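PDB 4O8S: putative from Helicobacter pylori, which belongs to the nucleotidyltransferase superfamily and, by kinship with AbiEii toxins of type IV toxin-antitoxin systems, probably transfers nucleotidyl groups. Local coordinates for residues Glu4-His9 and Tyr89-Asp93; Lys11-Ile16 and Ala63-Ile68; Met25-Thr31 and Ser43-Asp49; Ala147-Phe151 and Leu195-Met200. All coordinates share one frame; numbering follows the deposited sequence.

Contact 1. Residues Glu4-His9 and Tyr89-Asp93; sequences EQALNH and YATKD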
loop_
_atom_site.group_PDB
_atom_site.type_symbol
_atom_site.label_atom_id
_atom_site.label_comp_id
_atom_site.label_asym_id
_atom_site.label_seq_id
_atom_site.Cartn_x
_atom_site.Cartn_y
_atom_site.Cartn_z
ATOM N N GLU A 4 6.577 -19.671 -6.979
ATOM C CA GLU A 4 7.904 -19.353 -7.516
ATOM C C GLU A 4 7.829 -18.110 -8.401
ATOM O O GLU A 4 8.751 -17.284 -8.439
ATOM C CB GLU A 4 8.461 -20.545 -8.302
ATOM C CG GLU A 4 9.853 -20.332 -8.908
ATOM C CD GLU A 4 10.630 -21.638 -9.098
ATOM O OE1 GLU A 4 10.545 -22.523 -8.216
ATOM O OE2 GLU A 4 11.333 -21.782 -10.124
ATOM N N GLN A 5 6.713 -17.990 -9.110
ATOM C CA GLN A 5 6.426 -16.821 -9.920
ATOM C C GLN A 5 6.358 -15.572 -9.022
ATOM O O GLN A 5 6.963 -14.544 -9.324
ATOM C CB GLN A 5 5.106 -17.038 -10.666
ATOM C CG GLN A 5 4.561 -15.805 -11.374
ATOM C CD GLN A 5 3.157 -16.019 -11.934
ATOM O OE1 GLN A 5 2.777 -17.139 -12.291
ATOM N NE2 GLN A 5 2.380 -14.940 -12.010
ATOM N N ALA A 6 5.634 -15.678 -7.911
ATOM C CA ALA A 6 5.544 -14.583 -6.951
ATOM C C ALA A 6 6.918 -14.253 -6.360
ATOM O O ALA A 6 7.258 -13.072 -6.178
ATOM C CB ALA A 6 4.546 -14.926 -5.845
ATOM N N LEU A 7 7.705 -15.291 -6.063
ATOM C CA LEU A 7 9.038 -15.109 -5.477
ATOM C C LEU A 7 9.970 -14.305 -6.381
ATOM O O LEU A 7 10.719 -13.444 -5.914
ATOM C CB LEU A 7 9.695 -16.461 -5.168
ATOM C CG LEU A 7 9.216 -17.298 -3.973
ATOM C CD1 LEU A 7 10.156 -18.488 -3.761
ATOM C CD2 LEU A 7 9.116 -16.460 -2.699
ATOM N N ASN A 8 9.958 -14.601 -7.675
ATOM C CA ASN A 8 10.798 -13.835 -8.584
ATOM C C ASN A 8 10.283 -12.405 -8.726
ATOM O O ASN A 8 11.072 -11.463 -8.808
ATOM C CB ASN A 8 10.926 -14.544 -9.928
ATOM C CG ASN A 8 11.886 -15.716 -9.858
ATOM O OD1 ASN A 8 12.963 -15.603 -9.271
ATOM N ND2 ASN A 8 11.488 -16.851 -10.418
ATOM N N HIS A 9 8.962 -12.249 -8.711
ATOM C CA HIS A 9 8.345 -10.926 -8.738
ATOM C C HIS A 9 8.788 -10.083 -7.534
ATOM O O HIS A 9 9.212 -8.931 -7.690
ATOM C CB HIS A 9 6.825 -11.055 -8.757
ATOM C CG HIS A 9 6.112 -9.787 -9.122
ATOM N ND1 HIS A 9 6.147 -9.256 -10.397
ATOM C CD2 HIS A 9 5.330 -8.958 -8.390
ATOM C CE1 HIS A 9 5.424 -8.151 -10.429
ATOM N NE2 HIS A 9 4.917 -7.943 -9.226
ATOM N N TYR A 89 9.343 -8.600 -18.135
ATOM C CA TYR A 89 10.503 -9.390 -17.746
ATOM C C TYR A 89 10.185 -10.870 -17.770
ATOM O O TYR A 89 9.010 -11.270 -17.750
ATOM C CB TYR A 89 10.972 -9.000 -16.337
ATOM C CG TYR A 89 10.037 -9.483 -15.241
ATOM C CD1 TYR A 89 8.954 -8.708 -14.830
ATOM C CD2 TYR A 89 10.238 -10.708 -14.618
ATOM C CE1 TYR A 89 8.099 -9.148 -13.839
ATOM C CE2 TYR A 89 9.390 -11.153 -13.629
ATOM C CZ TYR A 89 8.330 -10.372 -13.237
ATOM O OH TYR A 89 7.481 -10.825 -12.256
ATOM N N ALA A 90 11.246 -11.672 -17.796
ATOM C CA ALA A 90 11.140 -13.120 -17.648
ATOM C C ALA A 90 12.156 -13.554 -16.598
ATOM O O ALA A 90 12.936 -12.726 -16.098
ATOM C CB ALA A 90 11.409 -13.828 -18.981
ATOM N N THR A 91 12.149 -14.842 -16.260
ATOM C CA THR A 91 13.095 -15.377 -15.282
ATOM C C THR A 91 13.917 -16.502 -15.896
ATOM O O THR A 91 13.706 -16.874 -17.052
ATOM C CB THR A 91 12.381 -15.919 -14.025
ATOM O OG1 THR A 91 11.613 -17.081 -14.366
ATOM C CG2 THR A 91 11.456 -14.873 -13.451
ATOM N N LYS A 92 14.858 -17.036 -15.124
ATOM C CA LYS A 92 15.577 -18.232 -15.538
ATOM C C LYS A 92 14.662 -19.438 -15.353
ATOM O O LYS A 92 14.733 -20.418 -16.097
ATOM C CB LYS A 92 16.859 -18.404 -14.722
ATOM C CG LYS A 92 17.850 -17.254 -14.877
ATOM C CD LYS A 92 18.071 -16.889 -16.343
ATOM C CE LYS A 92 19.075 -15.749 -16.488
ATOM N NZ LYS A 92 20.415 -16.107 -15.941
ATOM N N ASP A 93 13.780 -19.330 -14.366
ATOM C CA ASP A 93 12.848 -20.396 -14.024
ATOM C C ASP A 93 11.734 -20.524 -15.065
ATOM O O ASP A 93 11.051 -21.551 -15.138
ATOM C CB ASP A 93 12.245 -20.125 -12.641
ATOM C CG ASP A 93 13.297 -19.737 -11.603
ATOM O OD1 ASP A 93 14.508 -19.882 -11.884
ATOM O OD2 ASP A 93 12.909 -19.293 -10.499
HETATM O O HOH W 1 7.731 -13.697 -11.869
HETATM O O HOH W 2 9.266 -17.613 -12.453
#
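Asn8 reaches from helix 4-19 to Thr91 and Asp93, at the end of strand 82-91, in a small piece of the helix-on-sheet packing of the alpha/beta nucleotidyltransferase domain. Its CB rests on a methyl, 3.6 Å from Thr91 CG2, and CG remains close to the same group. With chi1 at -77°, CG lies opposite the carbonyl carbon and the amide nitrogen is carried to the carboxylate: Asn8 ND2 gives Asp93 OD2 a hydrogen bond of 2.8 Å. The oxygen lies in the amide plane, whereas the donor comes from above the carboxylate plane, 51° out of it. A water links ND2 to Thr91 OG1, which also bonds Asn94 O. Glu4 OE2 stands 3.0 Å from Asp93 OD2, two like charges that may raise the proton affinity of one acid and that the Asn8 N-H could partly offset. Beside Asn8, His9 and Tyr89 cross at about a right angle, the hydroxyl meeting the imidazole at its edge; His9 ND1 and Tyr89 OH are hydrogen-bonded at 2.8 Å. Because Glu44 O holds His9 NE2, both ring nitrogens are gripped. A second water, 2.9 Å from Tyr89 OH, donates to Gln5 O.

Contact 2. Residues Lys11-Ile16 and Ala63-Ile68; sequences KLMRAI and AIPNGI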
loop_
_atom_site.group_PDB
_atom_site.type_symbol
_atom_site.label_atom_id
_atom_site.label_comp_id
_atom_site.label_asym_id
_atom_site.label_seq_id
_atom_site.Cartn_x
_atom_site.Cartn_y
_atom_site.Cartn_z
ATOM N N LYS A 11 11.410 -10.469 -5.733
ATOM C CA LYS A 11 12.845 -10.223 -5.846
ATOM C C LYS A 11 13.135 -9.036 -6.768
ATOM O O LYS A 11 14.006 -8.205 -6.480
ATOM C CB LYS A 11 13.534 -11.479 -6.369
ATOM C CG LYS A 11 15.018 -11.322 -6.661
ATOM C CD LYS A 11 15.519 -12.595 -7.352
ATOM C CE LYS A 11 17.035 -12.638 -7.489
ATOM N NZ LYS A 11 17.481 -13.890 -8.191
ATOM N N LEU A 12 12.399 -8.947 -7.875
ATOM C CA LEU A 12 12.581 -7.818 -8.777
ATOM C C LEU A 12 12.103 -6.539 -8.125
ATOM O O LEU A 12 12.778 -5.523 -8.203
ATOM C CB LEU A 12 11.840 -8.041 -10.096
ATOM C CG LEU A 12 11.735 -6.855 -11.060
ATOM C CD1 LEU A 12 13.090 -6.385 -11.567
ATOM C CD2 LEU A 12 10.832 -7.251 -12.228
HETATM N N MSE A 13 10.941 -6.586 -7.469
HETATM C CA MSE A 13 10.431 -5.391 -6.799
HETATM C C MSE A 13 11.411 -4.851 -5.761
HETATM O O MSE A 13 11.695 -3.647 -5.741
HETATM C CB MSE A 13 9.074 -5.664 -6.156
HETATM C CG MSE A 13 7.957 -5.950 -7.157
HETATM SE SE MSE A 13 6.220 -5.840 -6.191
HETATM C CE MSE A 13 6.458 -7.274 -4.889
ATOM N N ARG A 14 11.949 -5.737 -4.920
ATOM C CA ARG A 14 12.907 -5.328 -3.876
ATOM C C ARG A 14 14.171 -4.682 -4.430
ATOM O O ARG A 14 14.620 -3.661 -3.919
ATOM C CB ARG A 14 13.320 -6.529 -3.012
ATOM C CG ARG A 14 12.250 -7.011 -2.037
ATOM C CD ARG A 14 12.852 -7.976 -0.998
ATOM N NE ARG A 14 11.882 -8.278 0.050
ATOM C CZ ARG A 14 11.713 -7.538 1.145
ATOM N NH1 ARG A 14 12.457 -6.450 1.342
ATOM N NH2 ARG A 14 10.795 -7.881 2.043
ATOM N N ALA A 15 14.748 -5.292 -5.462
ATOM C CA ALA A 15 15.963 -4.758 -6.074
ATOM C C ALA A 15 15.706 -3.344 -6.578
ATOM O O ALA A 15 16.522 -2.425 -6.385
ATOM C CB ALA A 15 16.404 -5.644 -7.213
ATOM N N ILE A 16 14.556 -3.162 -7.218
ATOM C CA ILE A 16 14.217 -1.847 -7.734
ATOM C C ILE A 16 14.140 -0.835 -6.604
ATOM O O ILE A 16 14.815 0.200 -6.649
ATOM C CB ILE A 16 12.883 -1.877 -8.531
ATOM C CG1 ILE A 16 13.119 -2.536 -9.890
ATOM C CG2 ILE A 16 12.340 -0.486 -8.727
ATOM C CD1 ILE A 16 11.829 -2.905 -10.622
ATOM N N ALA A 63 19.066 -1.949 -11.786
ATOM C CA ALA A 63 18.597 -2.667 -10.598
ATOM C C ALA A 63 18.360 -4.153 -10.861
ATOM O O ALA A 63 18.377 -4.956 -9.924
ATOM C CB ALA A 63 17.333 -2.027 -10.046
ATOM N N ILE A 64 18.104 -4.513 -12.121
ATOM C CA ILE A 64 17.782 -5.898 -12.474
ATOM C C ILE A 64 18.733 -6.897 -11.808
ATOM O O ILE A 64 19.948 -6.832 -12.016
ATOM C CB ILE A 64 17.815 -6.137 -14.002
ATOM C CG1 ILE A 64 16.921 -5.125 -14.723
ATOM C CG2 ILE A 64 17.360 -7.553 -14.317
ATOM C CD1 ILE A 64 15.463 -5.141 -14.259
ATOM N N PRO A 65 18.176 -7.800 -10.979
ATOM C CA PRO A 65 18.950 -8.790 -10.224
ATOM C C PRO A 65 19.162 -10.058 -11.037
ATOM O O PRO A 65 18.444 -10.304 -12.010
ATOM C CB PRO A 65 18.043 -9.095 -9.030
ATOM C CG PRO A 65 16.636 -8.970 -9.622
ATOM C CD PRO A 65 16.735 -7.857 -10.654
ATOM N N ASN A 66 20.141 -10.859 -10.637
ATOM C CA ASN A 66 20.438 -12.095 -11.341
ATOM C C ASN A 66 19.255 -13.054 -11.276
ATOM O O ASN A 66 18.594 -13.158 -10.248
ATOM C CB ASN A 66 21.700 -12.730 -10.761
ATOM C CG ASN A 66 22.232 -13.866 -11.618
ATOM O OD1 ASN A 66 22.352 -15.002 -11.154
ATOM N ND2 ASN A 66 22.553 -13.565 -12.875
ATOM N N GLY A 67 18.969 -13.734 -12.382
ATOM C CA GLY A 67 17.825 -14.627 -12.421
ATOM C C GLY A 67 16.608 -14.010 -13.084
ATOM O O GLY A 67 15.625 -14.708 -13.356
ATOM N N ILE A 68 16.666 -12.702 -13.336
ATOM C CA ILE A 68 15.579 -11.995 -14.019
ATOM C C ILE A 68 16.085 -11.448 -15.346
ATOM O O ILE A 68 17.188 -10.891 -15.407
ATOM C CB ILE A 68 15.043 -10.798 -13.180
ATOM C CG1 ILE A 68 14.614 -11.256 -11.777
ATOM C CG2 ILE A 68 13.889 -10.100 -13.916
ATOM C CD1 ILE A 68 13.363 -12.139 -11.774
#
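Helix residues Lys11-Ile16 pass beside an irregular connection, nearest at Ile16 and Ala63 with CA atoms 5.3 Å apart, where the chain leaves helix 56-63 at Ile64 and makes a type II beta turn from Pro65 to Ile68 before entering strand 68-75. This joins two neighbouring helices of the alpha/beta nucleotidyltransferase domain to the rim of its sheet. Pro65 packs on the flank of helix 4-19: its ring slides past the Lys11 chain in the opposite direction, Pro65 CB lying 4.0 Å from Lys11 CE, while its CD touches both Ala15 CB and Leu12 CD1. Lys11 is fully extended, CG opposite the backbone N (chi1 174°), and this stretches the ammonium over the proline to the turn. There Lys11 NZ donates to Asn66 O, the carbonyl of the central turn peptide; the modelled 2.5 Å is very short and its exact length is doubtful. Gly67, with its positive phi, occupies the third position of the turn. Deeper in, Leu12 and Ile64 lie side by side and point the same way, with Leu12 CD1 3.8 Å from Ile64 CD1, and Leu12 also packs on Tyr89 and Leu100 of the sheet. At the helix end of the contact the methyl of Ala63 meets the Ile16 backbone, Ala63 CB to Ile16 CA being 3.9 Å, and Ala15 CB lies 3.4 Å from Ala63 O.

Contact 3. Residues Met25-Thr31 and Ser43-Asp49; sequences MVLKGET and SEDLDFD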
loop_
_atom_site.group_PDB
_atom_site.type_symbol
_atom_site.label_atom_id
_atom_site.label_comp_id
_atom_site.label_asym_id
_atom_site.label_seq_id
_atom_site.Cartn_x
_atom_site.Cartn_y
_atom_site.Cartn_z
HETATM N N MSE A 25 12.636 9.227 -4.441
HETATM C CA MSE A 25 11.473 8.342 -4.604
HETATM C C MSE A 25 11.015 7.730 -3.270
HETATM O O MSE A 25 11.828 7.192 -2.529
HETATM C CB MSE A 25 11.828 7.202 -5.558
HETATM C CG MSE A 25 12.153 7.668 -6.952
HETATM SE SE MSE A 25 10.499 7.757 -8.053
HETATM C CE MSE A 25 10.396 5.921 -8.641
ATOM N N VAL A 26 9.714 7.791 -2.990
ATOM C CA VAL A 26 9.144 7.213 -1.774
ATOM C C VAL A 26 8.068 6.196 -2.147
ATOM O O VAL A 26 7.051 6.564 -2.778
ATOM C CB VAL A 26 8.472 8.298 -0.915
ATOM C CG1 VAL A 26 7.967 7.697 0.433
ATOM C CG2 VAL A 26 9.429 9.482 -0.701
ATOM N N LEU A 27 8.286 4.931 -1.780
ATOM C CA LEU A 27 7.296 3.863 -2.000
ATOM C C LEU A 27 6.101 4.077 -1.090
ATOM O O LEU A 27 6.262 4.362 0.104
ATOM C CB LEU A 27 7.909 2.494 -1.712
ATOM C CG LEU A 27 7.154 1.199 -2.055
ATOM C CD1 LEU A 27 7.106 0.983 -3.572
ATOM C CD2 LEU A 27 7.814 -0.007 -1.348
ATOM N N LYS A 28 4.895 3.954 -1.646
ATOM C CA LYS A 28 3.691 4.119 -0.863
ATOM C C LYS A 28 2.724 2.977 -1.143
ATOM O O LYS A 28 3.083 1.979 -1.766
ATOM C CB LYS A 28 3.017 5.458 -1.180
ATOM C CG LYS A 28 2.658 5.600 -2.662
ATOM C CD LYS A 28 1.928 6.920 -2.940
ATOM C CE LYS A 28 1.629 7.041 -4.449
ATOM N NZ LYS A 28 0.915 8.309 -4.757
ATOM N N GLY A 29 1.507 3.134 -0.645
ATOM C CA GLY A 29 0.430 2.203 -0.898
ATOM C C GLY A 29 0.665 0.775 -0.476
ATOM O O GLY A 29 1.367 0.487 0.522
ATOM N N GLU A 30 0.094 -0.133 -1.259
ATOM C CA GLU A 30 -0.012 -1.526 -0.857
ATOM C C GLU A 30 1.316 -2.226 -0.757
ATOM O O GLU A 30 1.563 -2.993 0.180
ATOM C CB GLU A 30 -0.958 -2.253 -1.815
ATOM C CG GLU A 30 -2.366 -1.717 -1.618
ATOM C CD GLU A 30 -3.322 -2.077 -2.735
ATOM O OE1 GLU A 30 -3.005 -2.988 -3.542
ATOM O OE2 GLU A 30 -4.407 -1.452 -2.779
ATOM N N THR A 31 2.186 -1.977 -1.721
ATOM C CA THR A 31 3.457 -2.676 -1.716
ATOM C C THR A 31 4.400 -2.079 -0.667
ATOM O O THR A 31 5.344 -2.743 -0.238
ATOM C CB THR A 31 4.043 -2.776 -3.144
ATOM O OG1 THR A 31 3.093 -3.490 -3.972
ATOM C CG2 THR A 31 5.394 -3.523 -3.170
ATOM N N SER A 43 1.408 -8.422 -2.819
ATOM C CA SER A 43 1.138 -7.158 -3.520
ATOM C C SER A 43 2.054 -7.110 -4.741
ATOM O O SER A 43 3.227 -7.460 -4.633
ATOM C CB SER A 43 1.464 -5.979 -2.605
ATOM O OG SER A 43 0.887 -4.761 -3.071
ATOM N N GLU A 44 1.555 -6.650 -5.889
ATOM C CA GLU A 44 2.317 -6.807 -7.129
ATOM C C GLU A 44 2.711 -5.512 -7.853
ATOM O O GLU A 44 3.546 -5.563 -8.749
ATOM C CB GLU A 44 1.554 -7.696 -8.136
ATOM C CG GLU A 44 0.743 -8.826 -7.529
ATOM C CD GLU A 44 -0.264 -9.416 -8.524
ATOM O OE1 GLU A 44 -1.232 -8.705 -8.897
ATOM O OE2 GLU A 44 -0.084 -10.586 -8.930
ATOM N N ASP A 45 2.098 -4.379 -7.519
ATOM C CA ASP A 45 2.409 -3.120 -8.210
ATOM C C ASP A 45 3.362 -2.242 -7.381
ATOM O O ASP A 45 3.366 -2.328 -6.152
ATOM C CB ASP A 45 1.119 -2.339 -8.501
ATOM C CG ASP A 45 0.138 -3.124 -9.369
ATOM O OD1 ASP A 45 0.602 -3.970 -10.179
ATOM O OD2 ASP A 45 -1.095 -2.891 -9.244
ATOM N N LEU A 46 4.159 -1.393 -8.036
ATOM C CA LEU A 46 4.980 -0.445 -7.292
ATOM C C LEU A 46 4.435 0.966 -7.496
ATOM O O LEU A 46 4.211 1.399 -8.648
ATOM C CB LEU A 46 6.447 -0.516 -7.719
ATOM C CG LEU A 46 7.277 -1.753 -7.366
ATOM C CD1 LEU A 46 8.651 -1.619 -7.980
ATOM C CD2 LEU A 46 7.397 -1.906 -5.854
ATOM N N ASP A 47 4.210 1.682 -6.394
ATOM C CA ASP A 47 3.674 3.037 -6.459
ATOM C C ASP A 47 4.552 3.975 -5.624
ATOM O O ASP A 47 4.841 3.692 -4.447
ATOM C CB ASP A 47 2.228 3.051 -5.937
ATOM C CG ASP A 47 1.401 4.197 -6.507
ATOM O OD1 ASP A 47 1.853 4.875 -7.472
ATOM O OD2 ASP A 47 0.271 4.412 -6.016
ATOM N N PHE A 48 4.968 5.087 -6.228
ATOM C CA PHE A 48 5.872 6.030 -5.566
ATOM C C PHE A 48 5.342 7.448 -5.580
ATOM O O PHE A 48 4.509 7.812 -6.438
ATOM C CB PHE A 48 7.222 6.064 -6.275
ATOM C CG PHE A 48 7.959 4.762 -6.277
ATOM C CD1 PHE A 48 7.760 3.845 -7.298
ATOM C CD2 PHE A 48 8.902 4.477 -5.290
ATOM C CE1 PHE A 48 8.484 2.627 -7.328
ATOM C CE2 PHE A 48 9.618 3.280 -5.305
ATOM C CZ PHE A 48 9.405 2.349 -6.325
ATOM N N ASP A 49 5.820 8.247 -4.631
ATOM C CA ASP A 49 5.747 9.709 -4.730
ATOM C C ASP A 49 7.174 10.167 -4.947
ATOM O O ASP A 49 8.109 9.512 -4.484
ATOM C CB ASP A 49 5.252 10.356 -3.436
ATOM C CG ASP A 49 3.768 10.222 -3.241
ATOM O OD1 ASP A 49 3.018 10.150 -4.253
ATOM O OD2 ASP A 49 3.346 10.184 -2.062
HETATM O O HOH W 3 3.602 0.377 -3.914
HETATM O O HOH W 4 1.160 -0.638 -4.252
#
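Phe48 is sandwiched between two side chains of Met25-Thr31: Leu27 CD1 lies 3.7 Å above one ring face and CE of selenomethionine Met25 3.5 Å above the other, each shifted toward the rim. Both are CH-pi contacts. The bends of Met25 at chi2 and chi3 fold its methyl back over the ring, with the selenium placed obliquely. The backbones beside this sandwich pair antiparallel, Val26 and Asp49 being the hydrogen-bonded pair and Leu27 and Phe48 the non-hydrogen-bonded one; Val26 N to Asp49 O is 2.8 Å. Lys28 N continues the pairing to Asp47 O. Its side chain, with CG between backbone N and carbonyl carbon (chi1 58°), then runs straight out across Asp49, and Lys28 NZ makes a salt bridge of 2.8 Å with Asp49 OD1, meeting it 35° out of the carboxylate plane. Where the strands part, a water bridges Lys28 O and Asp47 N, and Thr31 OG1 donates to Asp45 O, a very short bond of uncertain length. Gly29 leading into a helix, followed by Asp45-Leu46-Asp47, resembles the nucleotidyltransferase signature, so Asp45 and Asp47 probably lie at the active site. Strand 46-50 lies between strands 26-27 and 98-106; Val17 of helix 4-19 packs on Phe48, and Arg128 of helix 126-139 holds the other oxygen of Asp49.

Contact 4. Residues Ala147-Phe151 and Leu195-Met200; sequences ARDLF and LLNQIM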
loop_
_atom_site.group_PDB
_atom_site.type_symbol
_atom_site.label_atom_id
_atom_site.label_comp_id
_atom_site.label_asym_id
_atom_site.label_seq_id
_atom_site.Cartn_x
_atom_site.Cartn_y
_atom_site.Cartn_z
ATOM N N ALA A 147 -11.680 -4.909 -2.532
ATOM C CA ALA A 147 -11.662 -5.564 -1.235
ATOM C C ALA A 147 -10.312 -5.417 -0.516
ATOM O O ALA A 147 -10.245 -5.489 0.720
ATOM C CB ALA A 147 -12.033 -7.014 -1.392
ATOM N N ARG A 148 -9.248 -5.219 -1.291
ATOM C CA ARG A 148 -7.918 -4.992 -0.724
ATOM C C ARG A 148 -7.909 -3.829 0.242
ATOM O O ARG A 148 -7.148 -3.841 1.212
ATOM C CB ARG A 148 -6.905 -4.731 -1.832
ATOM C CG ARG A 148 -6.572 -5.969 -2.627
ATOM C CD ARG A 148 -5.901 -5.635 -3.963
ATOM N NE ARG A 148 -5.916 -6.808 -4.835
ATOM C CZ ARG A 148 -5.227 -6.923 -5.973
ATOM N NH1 ARG A 148 -4.435 -5.937 -6.398
ATOM N NH2 ARG A 148 -5.331 -8.038 -6.684
ATOM N N ASP A 149 -8.740 -2.818 -0.016
ATOM C CA ASP A 149 -8.796 -1.669 0.873
ATOM C C ASP A 149 -9.279 -2.102 2.260
ATOM O O ASP A 149 -8.787 -1.624 3.293
ATOM C CB ASP A 149 -9.718 -0.596 0.297
ATOM C CG ASP A 149 -9.171 0.013 -0.990
ATOM O OD1 ASP A 149 -7.943 -0.090 -1.215
ATOM O OD2 ASP A 149 -9.970 0.586 -1.774
ATOM N N LEU A 150 -10.247 -3.012 2.278
ATOM C CA LEU A 150 -10.777 -3.520 3.538
ATOM C C LEU A 150 -9.745 -4.383 4.255
ATOM O O LEU A 150 -9.504 -4.205 5.454
ATOM C CB LEU A 150 -12.050 -4.331 3.289
ATOM C CG LEU A 150 -12.682 -4.918 4.551
ATOM C CD1 LEU A 150 -12.978 -3.828 5.577
ATOM C CD2 LEU A 150 -13.953 -5.664 4.200
ATOM N N PHE A 151 -9.133 -5.308 3.520
ATOM C CA PHE A 151 -8.102 -6.171 4.081
ATOM C C PHE A 151 -7.004 -5.326 4.719
ATOM O O PHE A 151 -6.573 -5.564 5.860
ATOM C CB PHE A 151 -7.473 -7.000 2.965
ATOM C CG PHE A 151 -6.465 -8.013 3.453
ATOM C CD1 PHE A 151 -5.150 -7.639 3.737
ATOM C CD2 PHE A 151 -6.833 -9.349 3.625
ATOM C CE1 PHE A 151 -4.214 -8.579 4.194
ATOM C CE2 PHE A 151 -5.911 -10.300 4.092
ATOM C CZ PHE A 151 -4.597 -9.914 4.372
ATOM N N LEU A 195 -5.555 -12.589 -4.906
ATOM C CA LEU A 195 -4.674 -12.210 -3.799
ATOM C C LEU A 195 -5.400 -12.316 -2.446
ATOM O O LEU A 195 -4.768 -12.260 -1.380
ATOM C CB LEU A 195 -4.091 -10.804 -4.021
ATOM C CG LEU A 195 -3.227 -10.615 -5.287
ATOM C CD1 LEU A 195 -2.434 -9.311 -5.253
ATOM C CD2 LEU A 195 -2.289 -11.789 -5.499
ATOM N N LEU A 196 -6.721 -12.499 -2.495
ATOM C CA LEU A 196 -7.557 -12.498 -1.294
ATOM C C LEU A 196 -8.404 -13.750 -1.109
ATOM O O LEU A 196 -8.653 -14.174 0.028
ATOM C CB LEU A 196 -8.507 -11.298 -1.315
ATOM C CG LEU A 196 -7.925 -9.890 -1.430
ATOM C CD1 LEU A 196 -9.044 -8.875 -1.604
ATOM C CD2 LEU A 196 -7.066 -9.556 -0.208
ATOM N N ASN A 197 -8.871 -14.322 -2.217
ATOM C CA ASN A 197 -9.931 -15.331 -2.156
ATOM C C ASN A 197 -9.603 -16.593 -1.358
ATOM O O ASN A 197 -10.513 -17.278 -0.890
ATOM C CB ASN A 197 -10.494 -15.668 -3.558
ATOM C CG ASN A 197 -9.427 -16.134 -4.541
ATOM O OD1 ASN A 197 -8.383 -16.660 -4.149
ATOM N ND2 ASN A 197 -9.693 -15.947 -5.838
ATOM N N GLN A 198 -8.318 -16.894 -1.189
ATOM C CA GLN A 198 -7.921 -18.068 -0.411
ATOM C C GLN A 198 -7.548 -17.743 1.041
ATOM O O GLN A 198 -7.333 -18.654 1.839
ATOM C CB GLN A 198 -6.758 -18.800 -1.087
ATOM C CG GLN A 198 -7.084 -19.356 -2.470
ATOM C CD GLN A 198 -8.337 -20.219 -2.463
ATOM O OE1 GLN A 198 -9.395 -19.809 -2.959
ATOM N NE2 GLN A 198 -8.227 -21.423 -1.892
ATOM N N ILE A 199 -7.473 -16.460 1.396
ATOM C CA ILE A 199 -7.004 -16.101 2.739
ATOM C C ILE A 199 -7.948 -15.223 3.571
ATOM O O ILE A 199 -7.783 -15.088 4.784
ATOM C CB ILE A 199 -5.617 -15.414 2.687
ATOM C CG1 ILE A 199 -5.682 -14.137 1.841
ATOM C CG2 ILE A 199 -4.573 -16.368 2.144
ATOM C CD1 ILE A 199 -4.424 -13.273 1.931
HETATM N N MSE A 200 -8.936 -14.624 2.926
HETATM C CA MSE A 200 -9.736 -13.638 3.610
HETATM C C MSE A 200 -11.129 -14.164 3.961
HETATM O O MSE A 200 -11.821 -14.735 3.108
HETATM C CB MSE A 200 -9.821 -12.371 2.766
HETATM C CG MSE A 200 -10.480 -11.225 3.487
HETATM SE SE MSE A 200 -10.741 -9.734 2.214
HETATM C CE MSE A 200 -11.103 -8.341 3.515
#
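Phe151 and Leu196 slide past each other in opposite directions, as do Phe151 and selenomethionine Met200, so that the chains from helix 147-159 and from the loop between helices 179-192 and 202-231 interdigitate in the helical C-terminal part of the protein. Extended from the helix with CG opposite its backbone N (chi1 -175°), the phenyl ring enters the loop segment. Leu196 CD2 approaches it obliquely, 3.8 Å from Phe151 CD2, whereas Met200 CG comes to the ring edge. Ile199 crosses the phenyl at about a right angle, and its CD1 approaches obliquely, near Phe151 CE2 and CZ. Met200 is itself stretched out, and its methyl probes the helix surface: Met200 CE lies 3.6 Å from Phe151 N and 3.9 Å from Leu150 CG, the Leu150 side chain standing across it. The second branch of Leu196 turns to the start of the helix segment, with CD1 3.5 Å from Ala147 CB. Arg148 crosses Leu195 obliquely. Leu195 CD1 sits 3.4 Å above one face of the guanidinium, offset toward the rim, an approach compatible with in-plane use of the N-H groups; Arg148 NE makes a salt bridge with Asp193 just before the loop segment. The loop backbone is pinned internally, for Leu196 O accepts from two amides, Ile199 N and Met200 N, each at 2.9 Å.

From the N terminus, helix 4-19 supplies the first side of contact 1 and then of contact 2. Contact 3 closes the shortest loop, between Met25-Thr31 and Ser43-Asp49, and is nested within the loop that contact 2 closes at Ala63-Ile68; contact 1, completed at Tyr89-Asp93, encloses both. None of these three cross. Together they tie the first helix, the connection after helix 56-63 and the strands into one alpha/beta unit, with Met13 packing against contact 3 and Lys92 N probably bonded to Gly67 O. Contact 4 follows in series and joins the later helices. It touches contact 3, where Glu30 lies beside Arg148, but stays about 8 Å from contact 1 at the nearest atoms.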